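Local structure of aminofutalosine deaminase (Helicobacter pylori, 7LKK) at residues L217-L226 with T269-A279. The protein deaminates aminofutalosine in the menaquinone pathway and, as in a nearly identical relative, probably converts adenosine to inosine at a metal-dependent active site. Residues are numbered along the deposited sequence; the frame is centred on the assembly and turned at random.
Sequences LLSTHFLESL and THTLFVHNQFA. With FE (Fe (III) ion), chain E; MCF ((8R)-3-(5-S-methyl-5-thio-beta-D-ribofuranosyl)-3,6,7,8-tetrahydroimidazo[4,5-d][1,3]diazepin-8-ol), chain J; EDO (1,2-ethanediol), chain H.
Glu224 lies flat against the ring of His275, its carboxylate within 13° of the ring plane and its CG 3.8 Å from the ring centroid. Val274 CG1 fills the other face, so the imidazole is clamped between an acid and a methyl. This happens just beyond the C-terminal end of strand 218-222 and at that of its parallel neighbour 269-275, where amidohydrolase barrels of the TIM type carry their active site. Alternating backbone bonds join the strands from Leu218 N to His270 O through Phe222 N to Val274 O; Asn276 N to Phe222 O is weak.

Ser219, Leu272, His221 and Val274 line one face of the pair. On the other, Thr220 CG2 sits 4.0 Å from the Phe273 ring centroid, while OG1, anti to N (chi1 -175°), turns away to Tyr262 OH and Val193 O. The edge of Phe273 points at one face of Phe222, planes at 84°; Leu223 CG covers the opposite face. Further on, Leu226 N and Ser225 C lie over one face of Phe278, whose N donates to Leu223 O at 3.1 Å.

His221, its ND1 bonded to His194 O, turns NE2 to the iron(III) at 2.4 Å; the inhibitor's O8, His79 and His81 also bind it, and Asp328 belongs to the site. Iron and His275 NE2 (3.2 Å) hold O8, and Glu224 OE1 holds N6 (2.7 Å), as expected for a coformycin mimicking the water-added purine, O8 replacing the attacking water.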
# COMPACT_ATOMS: atom_id res chain seq x y z
N LEU A 217 -26.28 18.81 -1.02
CA LEU A 217 -25.01 18.64 -1.71
C LEU A 217 -25.16 17.66 -2.87
O LEU A 217 -26.13 16.89 -2.94
CB LEU A 217 -23.93 18.12 -0.74
CG LEU A 217 -23.16 19.09 0.16
CD1 LEU A 217 -24.02 20.22 0.69
CD2 LEU A 217 -22.51 18.32 1.30
N LEU A 218 -24.20 17.69 -3.79
CA LEU A 218 -24.20 16.80 -4.94
C LEU A 218 -22.86 16.08 -5.03
O LEU A 218 -21.83 16.58 -4.55
CB LEU A 218 -24.48 17.55 -6.25
CG LEU A 218 -25.94 17.95 -6.50
CD1 LEU A 218 -26.02 19.07 -7.53
CD2 LEU A 218 -26.75 16.74 -6.93
N SER A 219 -22.89 14.91 -5.65
CA SER A 219 -21.69 14.11 -5.86
C SER A 219 -21.86 13.35 -7.17
O SER A 219 -22.98 13.06 -7.59
CB SER A 219 -21.44 13.14 -4.70
OG SER A 219 -20.22 12.44 -4.88
N THR A 220 -20.74 13.05 -7.82
CA THR A 220 -20.78 12.35 -9.09
C THR A 220 -19.43 11.72 -9.38
O THR A 220 -18.39 12.23 -8.94
CB THR A 220 -21.19 13.29 -10.24
OG1 THR A 220 -21.33 12.54 -11.45
CG2 THR A 220 -20.15 14.39 -10.43
N HIS A 221 -19.45 10.58 -10.08
CA HIS A 221 -18.25 9.97 -10.61
C HIS A 221 -17.94 10.60 -11.96
O HIS A 221 -18.83 10.71 -12.82
CB HIS A 221 -18.41 8.46 -10.76
CG HIS A 221 -18.76 7.76 -9.48
ND1 HIS A 221 -20.06 7.42 -9.15
CD2 HIS A 221 -17.98 7.34 -8.46
CE1 HIS A 221 -20.06 6.82 -7.97
NE2 HIS A 221 -18.82 6.76 -7.53
N PHE A 222 -16.69 11.02 -12.17
CA PHE A 222 -16.33 11.77 -13.36
C PHE A 222 -15.03 11.24 -13.95
O PHE A 222 -14.00 11.23 -13.26
CB PHE A 222 -16.21 13.26 -13.05
CG PHE A 222 -16.06 14.12 -14.27
CD1 PHE A 222 -17.04 14.12 -15.25
CD2 PHE A 222 -14.94 14.92 -14.44
CE1 PHE A 222 -16.90 14.90 -16.38
CE2 PHE A 222 -14.80 15.70 -15.57
CZ PHE A 222 -15.78 15.70 -16.54
N LEU A 223 -15.08 10.82 -15.21
CA LEU A 223 -13.91 10.45 -16.02
C LEU A 223 -12.96 9.54 -15.24
O LEU A 223 -11.78 9.83 -15.03
CB LEU A 223 -13.20 11.71 -16.54
CG LEU A 223 -14.10 12.58 -17.43
CD1 LEU A 223 -13.31 13.69 -18.12
CD2 LEU A 223 -14.82 11.74 -18.47
N GLU A 224 -13.52 8.41 -14.81
CA GLU A 224 -12.82 7.41 -14.03
C GLU A 224 -12.04 6.42 -14.89
O GLU A 224 -11.20 5.69 -14.36
CB GLU A 224 -13.83 6.66 -13.15
CG GLU A 224 -13.25 5.71 -12.14
CD GLU A 224 -14.32 5.03 -11.32
OE1 GLU A 224 -15.52 5.27 -11.58
OE2 GLU A 224 -13.97 4.26 -10.40
N SER A 225 -12.29 6.38 -16.20
CA SER A 225 -11.66 5.38 -17.05
C SER A 225 -11.42 5.96 -18.43
O SER A 225 -12.02 6.96 -18.82
CB SER A 225 -12.52 4.12 -17.15
OG SER A 225 -13.76 4.40 -17.79
N LEU A 226 -10.52 5.30 -19.17
CA LEU A 226 -10.34 5.62 -20.58
C LEU A 226 -11.59 5.28 -21.37
O LEU A 226 -11.94 5.99 -22.33
CB LEU A 226 -9.13 4.87 -21.13
CG LEU A 226 -8.83 5.05 -22.62
CD1 LEU A 226 -8.71 6.53 -22.98
CD2 LEU A 226 -7.57 4.29 -23.02
N THR A 269 -22.92 25.13 -8.20
CA THR A 269 -23.40 24.15 -7.24
C THR A 269 -22.27 23.80 -6.29
O THR A 269 -21.11 24.17 -6.49
CB THR A 269 -23.93 22.88 -7.92
OG1 THR A 269 -22.91 22.34 -8.77
CG2 THR A 269 -25.18 23.17 -8.74
N HIS A 270 -22.62 23.07 -5.23
CA HIS A 270 -21.65 22.43 -4.33
C HIS A 270 -21.64 20.95 -4.69
O HIS A 270 -22.45 20.17 -4.19
CB HIS A 270 -22.03 22.67 -2.87
CG HIS A 270 -21.07 22.08 -1.88
ND1 HIS A 270 -20.52 22.81 -0.85
CD2 HIS A 270 -20.59 20.82 -1.75
CE1 HIS A 270 -19.74 22.03 -0.13
NE2 HIS A 270 -19.76 20.81 -0.66
N THR A 271 -20.71 20.55 -5.56
CA THR A 271 -20.69 19.21 -6.12
C THR A 271 -19.33 18.56 -5.92
O THR A 271 -18.29 19.16 -6.24
CB THR A 271 -21.04 19.22 -7.61
OG1 THR A 271 -22.36 19.76 -7.79
CG2 THR A 271 -21.00 17.81 -8.19
N LEU A 272 -19.33 17.33 -5.40
CA LEU A 272 -18.12 16.52 -5.30
C LEU A 272 -17.91 15.76 -6.61
O LEU A 272 -18.83 15.08 -7.09
CB LEU A 272 -18.22 15.53 -4.14
CG LEU A 272 -17.99 16.01 -2.70
CD1 LEU A 272 -19.08 16.99 -2.25
CD2 LEU A 272 -17.93 14.82 -1.76
N PHE A 273 -16.72 15.88 -7.17
CA PHE A 273 -16.33 15.15 -8.37
C PHE A 273 -15.31 14.10 -7.97
O PHE A 273 -14.23 14.43 -7.48
CB PHE A 273 -15.74 16.09 -9.43
CG PHE A 273 -16.78 16.86 -10.19
CD1 PHE A 273 -17.35 18.00 -9.66
CD2 PHE A 273 -17.18 16.44 -11.45
CE1 PHE A 273 -18.31 18.70 -10.36
CE2 PHE A 273 -18.13 17.14 -12.16
CZ PHE A 273 -18.70 18.27 -11.62
N VAL A 274 -15.66 12.82 -8.17
CA VAL A 274 -14.87 11.69 -7.69
C VAL A 274 -14.05 11.11 -8.83
O VAL A 274 -14.53 11.03 -9.97
CB VAL A 274 -15.78 10.62 -7.06
CG1 VAL A 274 -14.96 9.51 -6.44
CG2 VAL A 274 -16.70 11.25 -6.02
N HIS A 275 -12.81 10.72 -8.52
CA HIS A 275 -11.86 10.04 -9.40
C HIS A 275 -11.13 11.02 -10.31
O HIS A 275 -10.06 11.51 -9.95
CB HIS A 275 -12.56 8.93 -10.20
CG HIS A 275 -13.24 7.91 -9.34
ND1 HIS A 275 -12.58 7.21 -8.36
CD2 HIS A 275 -14.53 7.50 -9.29
CE1 HIS A 275 -13.42 6.39 -7.76
NE2 HIS A 275 -14.62 6.55 -8.30
N ASN A 276 -11.68 11.29 -11.50
CA ASN A 276 -11.23 12.36 -12.40
C ASN A 276 -9.88 12.12 -13.06
O ASN A 276 -9.32 13.06 -13.65
CB ASN A 276 -11.17 13.72 -11.70
CG ASN A 276 -12.36 13.99 -10.80
OD1 ASN A 276 -13.44 14.32 -11.27
ND2 ASN A 276 -12.15 13.85 -9.49
N GLN A 277 -9.31 10.91 -13.00
CA GLN A 277 -7.95 10.72 -13.50
C GLN A 277 -7.82 10.96 -15.00
O GLN A 277 -6.72 11.25 -15.47
CB GLN A 277 -7.42 9.32 -13.18
CG GLN A 277 -7.75 8.80 -11.81
CD GLN A 277 -9.01 7.97 -11.81
OE1 GLN A 277 -10.11 8.50 -11.80
NE2 GLN A 277 -8.84 6.65 -11.87
N PHE A 278 -8.91 10.82 -15.75
CA PHE A 278 -8.89 11.03 -17.19
C PHE A 278 -9.48 12.37 -17.60
O PHE A 278 -9.77 12.58 -18.78
CB PHE A 278 -9.60 9.88 -17.90
CG PHE A 278 -8.87 8.57 -17.80
CD1 PHE A 278 -8.00 8.17 -18.79
CD2 PHE A 278 -9.04 7.76 -16.69
CE1 PHE A 278 -7.31 6.98 -18.69
CE2 PHE A 278 -8.35 6.57 -16.58
CZ PHE A 278 -7.49 6.17 -17.58
N ALA A 279 -9.66 13.28 -16.65
CA ALA A 279 -10.04 14.65 -16.97
C ALA A 279 -8.80 15.44 -17.38
O ALA A 279 -7.80 15.47 -16.65
CB ALA A 279 -10.71 15.32 -15.77
FE FE E . -17.86 5.47 -5.79
O8 MCF J . -17.09 4.68 -7.40
C8 MCF J . -16.81 3.30 -7.48
C7 MCF J . -16.32 2.88 -8.86
N6 MCF J . -16.91 3.70 -9.89
C5 MCF J . -18.34 3.90 -9.91
N4 MCF J . -19.29 3.35 -8.95
C10 MCF J . -19.17 2.46 -7.77
C9 MCF J . -18.01 2.43 -7.03
N1 MCF J . -18.18 1.57 -6.04
C2 MCF J . -19.41 1.07 -6.10
N3 MCF J . -20.02 1.63 -7.15
C1S MCF J . -21.42 1.30 -7.55
C2S MCF J . -22.27 2.52 -7.96
O2S MCF J . -22.80 3.12 -6.86
O4S MCF J . -21.41 0.56 -8.60
C4S MCF J . -22.83 0.83 -9.34
C3S MCF J . -23.36 1.89 -8.81
O3S MCF J . -24.52 1.50 -7.94
C5S MCF J . -22.59 1.03 -10.82
S5S MCF J . -24.04 0.46 -11.76
C6S MCF J . -24.01 1.20 -13.41
C1 EDO H . -26.58 23.05 -5.26
O1 EDO H . -25.43 22.40 -4.71
C2 EDO H . -27.50 23.50 -4.14
O2 EDO H . -28.13 22.35 -3.55
O HOH W 1 -10.48 3.90 -12.23